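Long-range contacts in beta-galactosidase (Trichoderma reesei, PDB 3OG2), which probably hydrolyses terminal non-reducing beta-D-galactose residues from beta-D-galactosides, as a glycoprotein of glycoside hydrolase family 35: residues His36-Val41 / Ser575-Asp580; Asn71-Tyr76 / Ala107-Leu112; Tyr675-Trp680 / Arg716-Ala721; Ser740-Asn745 / Leu778-Asp783. All blocks are in the same frame, centred on the assembly; numbering follows the deposited sequence. Where two conformers were deposited one is given.

Contact 1: His36-Val41 / Ser575-Asp580; sequences HGERVV and SLMNPD
E38 reaches from strand 38-47 of the family 35 TIM barrel to a loop of the domain 3 region, where its carboxylate grips the backbone N-H groups of L576 and M577. OE1 of E38 accepts from L576 N at 2.9 Å through its syn lone pair, and the bond is nearly straight (172°). OE2 of E38 takes the N-H of M577 at 2.9 Å, but from well above the carboxylate plane. The glutamate is stretched to full length, CG anti to the backbone N (chi1 180°) and the chain extended beyond it, and this carries the carboxylate across to the loop. With an alanine in place of E38, these two N-H groups would probably lose their acceptor and the loop a two-bond tie to the strand. The side chain of M577, bent at chi2 and chi3, folds back toward the strand. Its CG lies 3.4 Å from R39 O, and its SD receives a weak hydrogen bond from V41 N at 3.7 Å. Beyond the sulfur, CE of M577 touches V41 CG2 at 4.2 Å, an apolar contact in the buried part of the interface. V40 CG2 adds another, 3.8 Å from L576 CB. The side chain of R39 leads away, to a salt bridge with D29. Further out, L576 packs on V35 of strand 33-35. On the loop side, N578 is bonded through its backbone to K370. The loop is braced from within by S575, whose OG donates to M577 O at 2.8 Å, tilted 35° from the carbonyl plane.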
loop_
_atom_site.group_PDB
_atom_site.type_symbol
_atom_site.label_atom_id
_atom_site.label_comp_id
_atom_site.label_asym_id
_atom_site.label_seq_id
_atom_site.Cartn_x
_atom_site.Cartn_y
_atom_site.Cartn_z
ATOM N N HIS A 36 19.295 -19.600 2.585
ATOM C CA HIS A 36 20.029 -20.516 3.442
ATOM C C HIS A 36 19.903 -21.949 2.898
ATOM O O HIS A 36 19.840 -22.908 3.660
ATOM C CB HIS A 36 19.545 -20.437 4.886
ATOM C CG HIS A 36 19.758 -19.146 5.611
ATOM N ND1 HIS A 36 21.028 -18.661 5.863
ATOM C CD2 HIS A 36 18.954 -18.210 6.170
ATOM C CE1 HIS A 36 20.985 -17.508 6.534
ATOM N NE2 HIS A 36 19.722 -17.210 6.735
ATOM N N GLY A 37 19.910 -22.102 1.564
ATOM C CA GLY A 37 19.955 -23.448 0.995
ATOM C C GLY A 37 18.580 -24.071 0.877
ATOM O O GLY A 37 18.521 -25.220 0.368
ATOM N N GLU A 38 17.510 -23.409 1.263
ATOM C CA GLU A 38 16.175 -23.963 1.255
ATOM C C GLU A 38 15.402 -23.355 0.094
ATOM O O GLU A 38 15.318 -22.115 0.026
ATOM C CB GLU A 38 15.453 -23.604 2.584
ATOM C CG GLU A 38 14.031 -24.155 2.626
ATOM C CD GLU A 38 13.199 -23.684 3.798
ATOM O OE1 GLU A 38 13.580 -22.765 4.550
ATOM O OE2 GLU A 38 12.111 -24.296 4.007
ATOM N N ARG A 39 14.821 -24.179 -0.765
ATOM C CA ARG A 39 13.919 -23.625 -1.778
ATOM C C ARG A 39 12.715 -22.983 -1.107
ATOM O O ARG A 39 12.181 -23.557 -0.130
ATOM C CB ARG A 39 13.370 -24.723 -2.696
ATOM C CG ARG A 39 14.399 -25.255 -3.699
ATOM C CD ARG A 39 13.606 -26.090 -4.706
ATOM N NE ARG A 39 14.509 -26.646 -5.725
ATOM C CZ ARG A 39 14.978 -25.996 -6.779
ATOM N NH1 ARG A 39 14.648 -24.686 -6.972
ATOM N NH2 ARG A 39 15.776 -26.650 -7.619
ATOM N N VAL A 40 12.241 -21.873 -1.642
ATOM C CA VAL A 40 11.088 -21.187 -1.041
ATOM C C VAL A 40 10.253 -20.584 -2.154
ATOM O O VAL A 40 10.781 -20.194 -3.203
ATOM C CB VAL A 40 11.570 -20.166 -0.011
ATOM C CG1 VAL A 40 12.528 -19.122 -0.632
ATOM C CG2 VAL A 40 10.406 -19.436 0.675
ATOM N N VAL A 41 8.947 -20.503 -1.945
ATOM C CA VAL A 41 8.073 -19.664 -2.735
ATOM C C VAL A 41 8.075 -18.318 -2.029
ATOM O O VAL A 41 7.607 -18.249 -0.861
ATOM C CB VAL A 41 6.649 -20.224 -2.852
ATOM C CG1 VAL A 41 5.735 -19.202 -3.571
ATOM C CG2 VAL A 41 6.633 -21.553 -3.555
ATOM N N SER A 575 11.988 -23.144 9.567
ATOM C CA SER A 575 12.248 -23.192 8.108
ATOM C C SER A 575 11.253 -22.227 7.470
ATOM O O SER A 575 10.291 -21.816 8.143
ATOM C CB SER A 575 12.111 -24.612 7.542
ATOM O OG SER A 575 10.828 -25.140 7.808
ATOM N N LEU A 576 11.414 -21.874 6.197
ATOM C CA LEU A 576 10.420 -21.039 5.528
ATOM C C LEU A 576 9.246 -21.852 4.990
ATOM O O LEU A 576 8.099 -21.374 5.083
ATOM C CB LEU A 576 11.054 -20.313 4.306
ATOM C CG LEU A 576 12.051 -19.213 4.700
ATOM C CD1 LEU A 576 12.894 -18.772 3.535
ATOM C CD2 LEU A 576 11.249 -18.073 5.291
ATOM N N MET A 577 9.516 -23.061 4.468
ATOM C CA MET A 577 8.466 -23.927 3.954
ATOM C C MET A 577 8.203 -25.018 4.992
ATOM O O MET A 577 9.149 -25.508 5.639
ATOM C CB MET A 577 8.886 -24.596 2.647
ATOM C CG MET A 577 9.272 -23.615 1.552
ATOM S SD MET A 577 7.944 -22.571 0.944
ATOM C CE MET A 577 7.066 -23.839 -0.019
ATOM N N ASN A 578 6.950 -25.418 5.166
ATOM C CA ASN A 578 6.637 -26.443 6.205
ATOM C C ASN A 578 7.224 -26.114 7.576
ATOM O O ASN A 578 7.788 -27.003 8.257
ATOM C CB ASN A 578 7.080 -27.839 5.774
ATOM C CG ASN A 578 6.359 -28.201 4.476
ATOM O OD1 ASN A 578 7.040 -28.375 3.465
ATOM N ND2 ASN A 578 5.056 -28.328 4.465
ATOM N N PRO A 579 7.075 -24.896 8.066
ATOM C CA PRO A 579 7.671 -24.587 9.377
ATOM C C PRO A 579 6.919 -25.263 10.512
ATOM O O PRO A 579 5.711 -25.587 10.436
ATOM C CB PRO A 579 7.404 -23.084 9.520
ATOM C CG PRO A 579 6.112 -22.886 8.739
ATOM C CD PRO A 579 6.330 -23.750 7.535
ATOM N N ASP A 580 7.584 -25.449 11.643
ATOM C CA ASP A 580 6.883 -25.864 12.858
ATOM C C ASP A 580 5.850 -24.797 13.181
ATOM O O ASP A 580 6.111 -23.584 13.046
ATOM C CB ASP A 580 7.885 -25.973 14.007
ATOM C CG ASP A 580 8.848 -27.125 13.848
ATOM O OD1 ASP A 580 8.693 -27.945 12.936
ATOM O OD2 ASP A 580 9.788 -27.173 14.685
#

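Contact 2: Asn71-Tyr76 / Ala107-Leu112; sequences NTVSFY and AGIYLL
Strands 72-76 and 110-112 are neighbouring parallel staves of the TIM barrel, linked by a beta-alpha-beta crossover through helix 98-107, and V73 sits at the middle of their ladder. V73 N donates to Y110 O at 2.9 Å, while V73 O accepts from L112 N. Y110 N to N71 O and F75 N to L112 O continue the series at its two ends. On the helix side, V73 and L111 lie side by side, V73 CB to L111 CD2 being 3.7 Å. With chi1 at 67°, CG of F75 lies between its backbone N and carbonyl carbon, which brings the ring to L111: the two cross at about a right angle, and the ring edge, CE1, meets L111 CB at 4.0 Å. F100, F101 and A104 of helix 98-107 close over this layer. On the other face, S74 OG, held by E46, rests 3.7 Å from L112 CD2. That serine lies about 6 Å from the side chain of E278, a galactose-binding residue, and strand 72-76 ends at Y76, another. Where helix 98-107 stops in a Schellman motif at G108, a water links the two segments just before the strands begin, donating to N71 O at 3.2 Å and to G108 O at 2.7 Å.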
loop_
_atom_site.group_PDB
_atom_site.type_symbol
_atom_site.label_atom_id
_atom_site.label_comp_id
_atom_site.label_asym_id
_atom_site.label_seq_id
_atom_site.Cartn_x
_atom_site.Cartn_y
_atom_site.Cartn_z
ATOM N N ASN A 71 6.014 -14.454 3.379
ATOM C CA ASN A 71 7.337 -14.498 4.029
ATOM C C ASN A 71 8.127 -13.238 3.782
ATOM O O ASN A 71 9.216 -13.088 4.377
ATOM C CB ASN A 71 8.153 -15.721 3.590
ATOM C CG ASN A 71 8.068 -15.939 2.093
ATOM O OD1 ASN A 71 8.033 -15.009 1.298
ATOM N ND2 ASN A 71 7.983 -17.220 1.727
ATOM N N THR A 72 7.587 -12.304 2.987
ATOM C CA THR A 72 8.367 -11.165 2.484
ATOM C C THR A 72 7.489 -9.933 2.397
ATOM O O THR A 72 6.275 -10.029 2.205
ATOM C CB THR A 72 8.954 -11.541 1.126
ATOM O OG1 THR A 72 9.763 -12.723 1.229
ATOM C CG2 THR A 72 9.820 -10.451 0.512
ATOM N N VAL A 73 8.135 -8.800 2.534
ATOM C CA VAL A 73 7.543 -7.501 2.235
ATOM C C VAL A 73 8.479 -6.801 1.246
ATOM O O VAL A 73 9.701 -6.839 1.397
ATOM C CB VAL A 73 7.341 -6.685 3.528
ATOM C CG1 VAL A 73 7.213 -5.180 3.275
ATOM C CG2 VAL A 73 6.056 -7.233 4.195
ATOM N N SER A 74 7.838 -6.133 0.287
ATOM C CA SER A 74 8.534 -5.272 -0.659
ATOM C C SER A 74 8.254 -3.821 -0.338
ATOM O O SER A 74 7.116 -3.494 -0.044
ATOM C CB SER A 74 7.987 -5.638 -2.054
ATOM O OG SER A 74 8.473 -4.744 -3.050
ATOM N N PHE A 75 9.304 -2.975 -0.380
ATOM C CA PHE A 75 9.084 -1.587 0.007
ATOM C C PHE A 75 9.845 -0.648 -0.903
ATOM O O PHE A 75 10.958 -0.946 -1.341
ATOM C CB PHE A 75 9.492 -1.335 1.448
ATOM C CG PHE A 75 10.987 -1.439 1.745
ATOM C CD1 PHE A 75 11.625 -2.670 1.945
ATOM C CD2 PHE A 75 11.757 -0.271 1.804
ATOM C CE1 PHE A 75 13.000 -2.716 2.231
ATOM C CE2 PHE A 75 13.119 -0.331 2.109
ATOM C CZ PHE A 75 13.734 -1.550 2.319
ATOM N N TYR A 76 9.249 0.519 -1.129
ATOM C CA TYR A 76 9.928 1.633 -1.770
ATOM C C TYR A 76 10.568 2.506 -0.698
ATOM O O TYR A 76 10.093 2.546 0.462
ATOM C CB TYR A 76 8.936 2.483 -2.571
ATOM C CG TYR A 76 8.556 1.955 -3.938
ATOM C CD1 TYR A 76 9.496 1.427 -4.851
ATOM C CD2 TYR A 76 7.216 2.092 -4.331
ATOM C CE1 TYR A 76 9.065 0.997 -6.122
ATOM C CE2 TYR A 76 6.807 1.668 -5.585
ATOM C CZ TYR A 76 7.736 1.128 -6.462
ATOM O OH TYR A 76 7.271 0.709 -7.680
ATOM N N ALA A 107 9.115 -9.891 13.224
ATOM C CA ALA A 107 7.959 -10.606 12.681
ATOM C C ALA A 107 8.376 -11.850 11.953
ATOM O O ALA A 107 7.529 -12.672 11.625
ATOM C CB ALA A 107 7.181 -9.723 11.723
ATOM N N GLY A 108 9.653 -12.003 11.616
ATOM C CA GLY A 108 10.100 -13.104 10.802
ATOM C C GLY A 108 9.750 -12.914 9.327
ATOM O O GLY A 108 9.352 -13.890 8.682
ATOM N N ILE A 109 9.950 -11.735 8.809
ATOM C CA ILE A 109 9.683 -11.355 7.416
ATOM C C ILE A 109 10.971 -10.920 6.765
ATOM O O ILE A 109 11.773 -10.195 7.385
ATOM C CB ILE A 109 8.624 -10.207 7.418
ATOM C CG1 ILE A 109 7.268 -10.770 7.845
ATOM C CG2 ILE A 109 8.582 -9.404 6.105
ATOM C CD1 ILE A 109 6.646 -11.677 6.807
ATOM N N TYR A 110 11.188 -11.368 5.524
ATOM C CA TYR A 110 12.319 -10.892 4.722
ATOM C C TYR A 110 11.853 -9.700 3.873
ATOM O O TYR A 110 10.644 -9.455 3.742
ATOM C CB TYR A 110 12.864 -12.011 3.850
ATOM C CG TYR A 110 13.533 -13.102 4.648
ATOM C CD1 TYR A 110 14.680 -12.795 5.375
ATOM C CD2 TYR A 110 13.064 -14.403 4.652
ATOM C CE1 TYR A 110 15.369 -13.783 6.128
ATOM C CE2 TYR A 110 13.734 -15.376 5.380
ATOM C CZ TYR A 110 14.861 -15.059 6.086
ATOM O OH TYR A 110 15.499 -16.061 6.845
ATOM N N LEU A 111 12.823 -8.958 3.306
ATOM C CA LEU A 111 12.473 -7.750 2.570
ATOM C C LEU A 111 13.115 -7.693 1.190
ATOM O O LEU A 111 14.298 -8.068 0.999
ATOM C CB LEU A 111 12.966 -6.508 3.343
ATOM C CG LEU A 111 12.286 -6.268 4.709
ATOM C CD1 LEU A 111 12.973 -5.088 5.415
ATOM C CD2 LEU A 111 10.804 -6.071 4.596
ATOM N N LEU A 112 12.312 -7.180 0.258
ATOM C CA LEU A 112 12.743 -6.745 -1.077
ATOM C C LEU A 112 12.815 -5.225 -1.034
ATOM O O LEU A 112 11.783 -4.570 -0.885
ATOM C CB LEU A 112 11.746 -7.263 -2.115
ATOM C CG LEU A 112 11.783 -6.543 -3.476
ATOM C CD1 LEU A 112 13.172 -6.474 -4.111
ATOM C CD2 LEU A 112 10.815 -7.223 -4.456
HETATM O O HOH W 1 9.721 -15.423 6.439
#

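Contact 3: Tyr675-Trp680 / Arg716-Ala721; sequences YDDSRW and RGRFTA
D677 ties two arginines of strand 713-720 to the loop 675-680 in a salt-bridge network of the second all-beta domain. R718 grips it end-on with two nitrogens: NH1 of R718 reaches D677 OD2 at 2.8 Å through the syn lone pair, and NH2 of R718 meets D677 OD1 at 2.8 Å. On its anti side, D677 OD2 also accepts from R716 NE at 2.7 Å along a straight line (179°). Replacing D677 by an alanine is likely to leave R716 and R718 without their shared counter-charge, two positive groups side by side and freer to turn. R716 is the tightly packed member. Its chain bends at chi3 (57°), which brings NE round to the carboxylate while CD lies over the face of the W680 six-membered ring, 3.7 Å from the centroid in a CH-pi contact. D677 CB rests on the same indole face, toward its rim. Y675 CD2 sits over the centre of one face of the R716 guanidinium, 3.8 Å from R716 CZ, the tyrosine ring standing edge-on with the planes 70° apart. The outer side is looser: a water joins R716 NH2, at 2.9 Å, to Y675 O, and D676, S678 and R679 of the turn are exposed, with D676 OD1 closing an Asx turn on S678 N. K822 of strand 820-824 adds a second positive partner to D677 OD1, and R716 NH1 donates to E670 O. Strand 713-720 runs between strands 775-782 and 820-824, while R849 of helix 846-850 lies against both Y675 and W680.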
loop_
_atom_site.group_PDB
_atom_site.type_symbol
_atom_site.label_atom_id
_atom_site.label_comp_id
_atom_site.label_asym_id
_atom_site.label_seq_id
_atom_site.Cartn_x
_atom_site.Cartn_y
_atom_site.Cartn_z
ATOM N N TYR A 675 0.036 45.057 4.606
ATOM C CA TYR A 675 0.924 43.904 4.592
ATOM C C TYR A 675 2.316 44.285 4.093
ATOM O O TYR A 675 2.426 44.938 3.060
ATOM C CB TYR A 675 0.354 42.805 3.676
ATOM C CG TYR A 675 1.126 41.535 3.806
ATOM C CD1 TYR A 675 1.010 40.749 4.950
ATOM C CD2 TYR A 675 1.964 41.106 2.789
ATOM C CE1 TYR A 675 1.702 39.568 5.123
ATOM C CE2 TYR A 675 2.666 39.930 2.946
ATOM C CZ TYR A 675 2.533 39.170 4.084
ATOM O OH TYR A 675 3.253 38.005 4.180
ATOM N N ASP A 676 3.346 43.839 4.787
ATOM C CA ASP A 676 4.731 44.029 4.363
ATOM C C ASP A 676 5.255 42.725 3.765
ATOM O O ASP A 676 5.209 41.699 4.463
ATOM C CB ASP A 676 5.573 44.420 5.571
ATOM C CG ASP A 676 7.038 44.602 5.274
ATOM O OD1 ASP A 676 7.789 43.655 5.011
ATOM O OD2 ASP A 676 7.555 45.727 5.375
ATOM N N ASP A 677 5.759 42.752 2.521
ATOM C CA ASP A 677 6.319 41.536 1.932
ATOM C C ASP A 677 7.824 41.705 1.698
ATOM O O ASP A 677 8.388 41.007 0.839
ATOM C CB ASP A 677 5.572 41.181 0.654
ATOM C CG ASP A 677 5.724 42.158 -0.488
ATOM O OD1 ASP A 677 6.580 43.058 -0.379
ATOM O OD2 ASP A 677 5.049 42.027 -1.541
ATOM N N SER A 678 8.496 42.599 2.417
ATOM C CA SER A 678 9.916 42.849 2.255
ATOM C C SER A 678 10.717 41.580 2.508
ATOM O O SER A 678 11.850 41.496 1.973
ATOM C CB SER A 678 10.401 43.978 3.186
ATOM O OG SER A 678 10.239 43.583 4.551
ATOM N N ARG A 679 10.232 40.620 3.249
ATOM C CA ARG A 679 11.014 39.391 3.498
ATOM C C ARG A 679 10.839 38.337 2.438
ATOM O O ARG A 679 11.532 37.318 2.423
ATOM C CB ARG A 679 10.592 38.784 4.849
ATOM C CG ARG A 679 10.943 39.718 6.016
ATOM C CD ARG A 679 10.211 39.262 7.253
ATOM N NE ARG A 679 10.472 40.074 8.446
ATOM C CZ ARG A 679 9.773 41.144 8.798
ATOM N NH1 ARG A 679 8.785 41.591 8.029
ATOM N NH2 ARG A 679 10.081 41.752 9.928
ATOM N N TRP A 680 9.877 38.551 1.531
ATOM C CA TRP A 680 9.578 37.509 0.550
ATOM C C TRP A 680 10.710 37.391 -0.484
ATOM O O TRP A 680 11.277 38.391 -0.934
ATOM C CB TRP A 680 8.300 37.839 -0.235
ATOM C CG TRP A 680 7.022 37.627 0.539
ATOM C CD1 TRP A 680 6.741 37.971 1.845
ATOM C CD2 TRP A 680 5.853 36.999 0.011
ATOM N NE1 TRP A 680 5.439 37.577 2.134
ATOM C CE2 TRP A 680 4.880 36.982 1.032
ATOM C CE3 TRP A 680 5.543 36.451 -1.242
ATOM C CZ2 TRP A 680 3.606 36.428 0.847
ATOM C CZ3 TRP A 680 4.291 35.904 -1.424
ATOM C CH2 TRP A 680 3.336 35.899 -0.392
ATOM N N ARG A 716 3.175 37.516 -5.633
ATOM C CA ARG A 716 2.720 38.918 -5.476
ATOM C C ARG A 716 3.336 39.719 -6.621
ATOM O O ARG A 716 4.574 39.751 -6.748
ATOM C CB ARG A 716 3.150 39.494 -4.116
ATOM C CG ARG A 716 2.288 38.842 -3.036
ATOM C CD ARG A 716 2.681 39.268 -1.681
ATOM N NE ARG A 716 2.668 40.684 -1.366
ATOM C CZ ARG A 716 1.587 41.366 -1.016
ATOM N NH1 ARG A 716 0.387 40.757 -1.059
ATOM N NH2 ARG A 716 1.621 42.639 -0.632
ATOM N N GLY A 717 2.468 40.258 -7.455
ATOM C CA GLY A 717 2.918 40.992 -8.612
ATOM C C GLY A 717 2.585 42.476 -8.515
ATOM O O GLY A 717 1.394 42.846 -8.416
ATOM N N ARG A 718 3.610 43.328 -8.545
ATOM C CA ARG A 718 3.422 44.772 -8.479
ATOM C C ARG A 718 3.358 45.376 -9.884
ATOM O O ARG A 718 4.224 45.051 -10.729
ATOM C CB ARG A 718 4.605 45.417 -7.770
ATOM C CG ARG A 718 4.543 45.333 -6.263
ATOM C CD ARG A 718 5.888 45.694 -5.665
ATOM N NE ARG A 718 5.894 45.879 -4.220
ATOM C CZ ARG A 718 5.825 44.926 -3.317
ATOM N NH1 ARG A 718 5.728 43.633 -3.693
ATOM N NH2 ARG A 718 5.848 45.236 -2.012
ATOM N N PHE A 719 2.414 46.269 -10.111
ATOM C CA PHE A 719 2.415 47.020 -11.350
ATOM C C PHE A 719 1.928 48.443 -11.079
ATOM O O PHE A 719 1.252 48.683 -10.048
ATOM C CB PHE A 719 1.521 46.366 -12.425
ATOM C CG PHE A 719 0.021 46.373 -12.147
ATOM C CD1 PHE A 719 -0.567 45.282 -11.475
ATOM C CD2 PHE A 719 -0.787 47.432 -12.570
ATOM C CE1 PHE A 719 -1.956 45.317 -11.265
ATOM C CE2 PHE A 719 -2.139 47.468 -12.335
ATOM C CZ PHE A 719 -2.738 46.380 -11.691
ATOM N N THR A 720 2.217 49.346 -12.012
ATOM C CA THR A 720 1.657 50.710 -11.942
ATOM C C THR A 720 0.571 50.844 -12.957
ATOM O O THR A 720 0.768 50.527 -14.120
ATOM C CB THR A 720 2.823 51.684 -12.250
ATOM O OG1 THR A 720 3.828 51.501 -11.238
ATOM C CG2 THR A 720 2.239 53.098 -12.223
ATOM N N ALA A 721 -0.621 51.261 -12.529
ATOM C CA ALA A 721 -1.712 51.343 -13.483
ATOM C C ALA A 721 -1.411 52.361 -14.558
ATOM O O ALA A 721 -1.042 53.511 -14.246
ATOM C CB ALA A 721 -3.034 51.661 -12.773
HETATM O O HOH W 2 3.612 44.378 0.539
#

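Contact 4: Ser740-Asn745 / Leu778-Asp783; sequences SSVWLN and LTVVVD
The chi1 of W743 (-74°) sets CG anti to the carbonyl carbon, and with chi2 at -97° the indole lies along the strand pair, bringing CZ3 to V781 CG2 at 3.9 Å. V781 has chi1 near -178°, which places CG2 beside its own backbone N, where it can meet the tryptophan. The two side chains cross obliquely across the antiparallel strands 740-744 and 778-782. Near W743, T779 O lies in the plane of the indole at its edge, 3.9 Å from CE3 of W743. The same carbonyl accepts from W743 N at 2.9 Å, and W743 O takes T779 N in return, making W743 and T779 a hydrogen-bonded pair. S741 and V781 form the next such pair, with S741 O accepting from V781 N at 2.9 Å and V781 O from S741 N. V742 with V780 and L744 with L778 are non-hydrogen-bonded pairs that turn their side chains to the other face. There, L778 CD2 is the apolar meeting point: L744 CD1 lies 3.9 Å from it and V742 CG1 4.1 Å. A water donates to N745 O and accepts from T779 OG1 at 2.8 Å, so it links the end of 740-745 to T779. In the five-stranded antiparallel sheet, 740-744 runs between 747-752 and 775-782. L728 and L730 of strand 726-733 lie on the face of V742, L778 and V780, as expected for a beta sandwich of the galactose-binding-domain clan. L668 and I671 of a loop touch W743 on the other face.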
loop_
_atom_site.group_PDB
_atom_site.type_symbol
_atom_site.label_atom_id
_atom_site.label_comp_id
_atom_site.label_asym_id
_atom_site.label_seq_id
_atom_site.Cartn_x
_atom_site.Cartn_y
_atom_site.Cartn_z
ATOM N N SER A 740 -6.717 28.045 -8.111
ATOM C CA SER A 740 -5.964 29.277 -7.905
ATOM C C SER A 740 -6.947 30.425 -7.641
ATOM O O SER A 740 -8.082 30.381 -8.160
ATOM C CB SER A 740 -5.038 29.568 -9.069
ATOM O OG SER A 740 -5.658 29.644 -10.337
ATOM N N SER A 741 -6.547 31.401 -6.881
ATOM C CA SER A 741 -7.390 32.546 -6.551
ATOM C C SER A 741 -6.557 33.825 -6.697
ATOM O O SER A 741 -5.342 33.806 -6.421
ATOM C CB SER A 741 -7.881 32.446 -5.109
ATOM O OG SER A 741 -8.728 31.321 -4.951
ATOM N N VAL A 742 -7.214 34.919 -7.063
ATOM C CA VAL A 742 -6.536 36.194 -7.387
ATOM C C VAL A 742 -7.208 37.364 -6.671
ATOM O O VAL A 742 -8.442 37.483 -6.743
ATOM C CB VAL A 742 -6.573 36.452 -8.899
ATOM C CG1 VAL A 742 -5.911 37.782 -9.275
ATOM C CG2 VAL A 742 -5.941 35.263 -9.663
ATOM N N TRP A 743 -6.416 38.196 -6.024
ATOM C CA TRP A 743 -6.852 39.481 -5.472
ATOM C C TRP A 743 -6.023 40.589 -6.073
ATOM O O TRP A 743 -4.826 40.404 -6.376
ATOM C CB TRP A 743 -6.597 39.486 -3.951
ATOM C CG TRP A 743 -7.587 38.619 -3.203
ATOM C CD1 TRP A 743 -8.719 39.080 -2.582
ATOM C CD2 TRP A 743 -7.534 37.213 -2.992
ATOM N NE1 TRP A 743 -9.365 38.010 -2.002
ATOM C CE2 TRP A 743 -8.676 36.839 -2.229
ATOM C CE3 TRP A 743 -6.626 36.219 -3.370
ATOM C CZ2 TRP A 743 -8.947 35.522 -1.843
ATOM C CZ3 TRP A 743 -6.898 34.887 -2.978
ATOM C CH2 TRP A 743 -8.043 34.569 -2.230
ATOM N N LEU A 744 -6.640 41.735 -6.196
ATOM C CA LEU A 744 -5.996 43.001 -6.569
ATOM C C LEU A 744 -6.046 43.860 -5.317
ATOM O O LEU A 744 -7.146 44.273 -4.921
ATOM C CB LEU A 744 -6.774 43.639 -7.717
ATOM C CG LEU A 744 -6.255 45.024 -8.110
ATOM C CD1 LEU A 744 -4.907 44.901 -8.800
ATOM C CD2 LEU A 744 -7.294 45.723 -8.982
ATOM N N ASN A 745 -4.901 44.127 -4.667
ATOM C CA ASN A 745 -4.903 44.703 -3.331
ATOM C C ASN A 745 -5.810 43.835 -2.459
ATOM O O ASN A 745 -5.599 42.617 -2.393
ATOM C CB ASN A 745 -5.327 46.193 -3.371
ATOM C CG ASN A 745 -4.267 47.028 -4.056
ATOM O OD1 ASN A 745 -3.168 46.594 -4.445
ATOM N ND2 ASN A 745 -4.595 48.303 -4.184
ATOM N N LEU A 778 -1.042 42.393 -7.178
ATOM C CA LEU A 778 -1.830 41.178 -7.385
ATOM C C LEU A 778 -1.324 40.113 -6.453
ATOM O O LEU A 778 -0.136 39.851 -6.387
ATOM C CB LEU A 778 -1.644 40.735 -8.841
ATOM C CG LEU A 778 -2.361 41.582 -9.852
ATOM C CD1 LEU A 778 -1.765 41.357 -11.245
ATOM C CD2 LEU A 778 -3.862 41.277 -9.881
ATOM N N THR A 779 -2.217 39.473 -5.720
ATOM C CA THR A 779 -1.839 38.294 -4.938
ATOM C C THR A 779 -2.506 37.102 -5.609
ATOM O O THR A 779 -3.717 37.088 -5.791
ATOM C CB THR A 779 -2.272 38.390 -3.451
ATOM O OG1 THR A 779 -1.569 39.461 -2.816
ATOM C CG2 THR A 779 -1.906 37.118 -2.706
ATOM N N VAL A 780 -1.673 36.124 -6.007
ATOM C CA VAL A 780 -2.160 34.967 -6.741
ATOM C C VAL A 780 -1.824 33.740 -5.888
ATOM O O VAL A 780 -0.647 33.531 -5.574
ATOM C CB VAL A 780 -1.456 34.856 -8.109
ATOM C CG1 VAL A 780 -1.953 33.615 -8.873
ATOM C CG2 VAL A 780 -1.692 36.125 -8.880
ATOM N N VAL A 781 -2.792 32.952 -5.473
ATOM C CA VAL A 781 -2.577 31.745 -4.706
ATOM C C VAL A 781 -2.744 30.588 -5.683
ATOM O O VAL A 781 -3.748 30.548 -6.406
ATOM C CB VAL A 781 -3.612 31.638 -3.567
ATOM C CG1 VAL A 781 -3.329 30.369 -2.725
ATOM C CG2 VAL A 781 -3.575 32.890 -2.694
ATOM N N VAL A 782 -1.783 29.678 -5.733
ATOM C CA VAL A 782 -1.826 28.564 -6.666
ATOM C C VAL A 782 -1.585 27.287 -5.848
ATOM O O VAL A 782 -0.487 27.116 -5.322
ATOM C CB VAL A 782 -0.754 28.662 -7.782
ATOM C CG1 VAL A 782 -0.898 27.472 -8.730
ATOM C CG2 VAL A 782 -0.888 29.999 -8.521
ATOM N N ASP A 783 -2.610 26.462 -5.704
ATOM C CA ASP A 783 -2.344 25.220 -4.983
ATOM C C ASP A 783 -1.521 24.271 -5.847
ATOM O O ASP A 783 -1.584 24.346 -7.072
ATOM C CB ASP A 783 -3.622 24.432 -4.679
ATOM C CG ASP A 783 -3.364 23.482 -3.505
ATOM O OD1 ASP A 783 -2.461 23.741 -2.655
ATOM O OD2 ASP A 783 -4.046 22.418 -3.445
HETATM O O HOH W 3 -3.065 41.752 -3.174
#

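In the fold
Contacts 1 and 2 share the barrel sheet, where strands 38-47 and 72-76 are neighbours; their centres are 15 Å apart, joined by V41 O to N71 ND2 at 2.8 Å and by L576 packing on Y110. Contact 2 reaches the galactose-binding pocket through Y76, whereas contact 1 ties the barrel to the domain 3 region away from it. Contacts 3 and 4 form a second pair in the all-beta domain around residues 675-788, with centres 12 Å apart. There G717 O meets L778 N at 2.8 Å between neighbouring strands, and F719 touches L744 and L778. The pairs are remote: the centres of contacts 2 and 4 are 47 Å apart, those of contacts 1 and 3, 68 Å.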